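Local coordinates for DUF683-containing protein (Cyanothece, PDB 3CSX) that is of unknown function but is a helical metalloprotein associated with nitrogen fixation, with a Rop-like fold, at residues E61-R64 against E65-Q68. Numbering follows the deposited sequence.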
# COMPACT_ATOMS: atom_id res chain seq x y z
N GLU B 61 -4.04 -10.62 -3.87
CA GLU B 61 -3.30 -10.62 -2.64
C GLU B 61 -1.83 -10.37 -2.82
O GLU B 61 -1.24 -9.61 -2.07
CB GLU B 61 -3.56 -11.92 -1.88
CG GLU B 61 -5.01 -12.01 -1.42
CD GLU B 61 -5.48 -10.84 -0.54
OE1 GLU B 61 -4.64 -10.12 0.06
OE2 GLU B 61 -6.72 -10.64 -0.45
N ILE B 62 -1.23 -11.00 -3.84
CA ILE B 62 0.15 -10.79 -4.12
C ILE B 62 0.44 -9.33 -4.58
O ILE B 62 1.39 -8.70 -4.15
CB ILE B 62 0.73 -11.92 -5.08
CG1 ILE B 62 2.26 -11.82 -5.18
CG2 ILE B 62 0.09 -11.94 -6.47
CD1 ILE B 62 2.74 -10.64 -5.90
N PHE B 63 -0.40 -8.80 -5.45
CA PHE B 63 -0.21 -7.39 -5.85
C PHE B 63 -0.44 -6.42 -4.73
O PHE B 63 0.25 -5.38 -4.64
CB PHE B 63 -1.04 -7.07 -7.10
CG PHE B 63 -0.36 -7.51 -8.38
CD1 PHE B 63 0.59 -6.68 -8.99
CD2 PHE B 63 -0.65 -8.74 -8.96
CE1 PHE B 63 1.22 -7.08 -10.18
CE2 PHE B 63 0.01 -9.16 -10.13
CZ PHE B 63 0.92 -8.33 -10.74
N ARG B 64 -1.36 -6.75 -3.82
CA ARG B 64 -1.56 -5.89 -2.65
C ARG B 64 -0.32 -5.90 -1.80
O ARG B 64 0.14 -4.86 -1.33
CB ARG B 64 -2.74 -6.34 -1.79
CG ARG B 64 -2.93 -5.39 -0.58
CD ARG B 64 -4.12 -5.81 0.21
NE ARG B 64 -4.36 -5.00 1.41
CZ ARG B 64 -4.86 -3.75 1.43
NH1 ARG B 64 -5.18 -3.12 0.30
NH2 ARG B 64 -5.02 -3.13 2.58
N GLU B 65 0.23 -7.10 -1.55
CA GLU B 65 1.45 -7.15 -0.73
C GLU B 65 2.59 -6.39 -1.43
O GLU B 65 3.38 -5.64 -0.81
CB GLU B 65 1.86 -8.60 -0.42
CG GLU B 65 2.98 -8.63 0.64
CD GLU B 65 3.77 -9.94 0.66
OE1 GLU B 65 3.49 -10.82 -0.17
OE2 GLU B 65 4.66 -10.09 1.53
N LEU B 66 2.73 -6.61 -2.71
CA LEU B 66 3.76 -5.93 -3.46
C LEU B 66 3.64 -4.40 -3.37
O LEU B 66 4.64 -3.69 -3.22
CB LEU B 66 3.72 -6.39 -4.93
CG LEU B 66 4.85 -5.85 -5.83
CD1 LEU B 66 6.26 -6.23 -5.36
CD2 LEU B 66 4.56 -6.39 -7.26
N ASP B 67 2.41 -3.91 -3.47
CA ASP B 67 2.15 -2.45 -3.44
C ASP B 67 2.50 -1.91 -2.05
O ASP B 67 3.16 -0.91 -1.93
CB ASP B 67 0.67 -2.22 -3.74
CG ASP B 67 0.30 -0.75 -3.96
OD1 ASP B 67 1.13 0.05 -4.44
OD2 ASP B 67 -0.86 -0.43 -3.66
N GLN B 68 2.10 -2.63 -1.00
CA GLN B 68 2.50 -2.22 0.36
C GLN B 68 4.00 -2.11 0.52
O GLN B 68 4.50 -1.17 1.13
CB GLN B 68 1.96 -3.18 1.45
CG GLN B 68 0.45 -3.24 1.51
CD GLN B 68 -0.19 -2.12 2.35
OE1 GLN B 68 0.43 -1.12 2.62
NE2 GLN B 68 -1.45 -2.32 2.75
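R64 and Q68, one helical turn apart, send their side chains out alongside each other in the same direction. The amide nitrogen NE2 of Q68 stands over one face of the R64 guanidinium, out from its centre and 3.7 Å from NH2. The two flat groups are almost perpendicular, their planes 84° apart, and this is packing over a face, not a stack. R64 gets there as an extended arm, its CG anti to the backbone N (chi1 -179°), whereas Q68 bends at chi2 (-84°), bringing its amide back beside the guanidinium. CG of Q68 also lies against the carbonyl oxygen O of R64, at 3.3 Å. An alanine in place of R64 would probably cost NE2 of Q68 the guanidinium face it packs over and open a gap against Q33 of the second subunit, though the bond to Q33 would still hold the amide. Along the backbone, four i to i+4 hydrogen bonds hold the turn, among them a nearly straight one from Q68 N to R64 O at 3.0 Å. Farther round the helix the contact becomes apolar: CD2 of L66 approaches the F63 ring obliquely, 4.3 Å from CD1, and CD1 of I62 comes loosely toward CB of L66. This apolar side of helix 52-77 packs on helix 14-44, where I62 and F63 touch A31 and L66 meets N28, forming the antiparallel hairpin of a Rop-like chain. R64 and Q68 instead meet the second subunit: Q68 NE2 donates a hydrogen bond to OE1 of its Q33, against which R64 also packs, so the arginine-glutamine pair lies where the two hairpins join in the dimer.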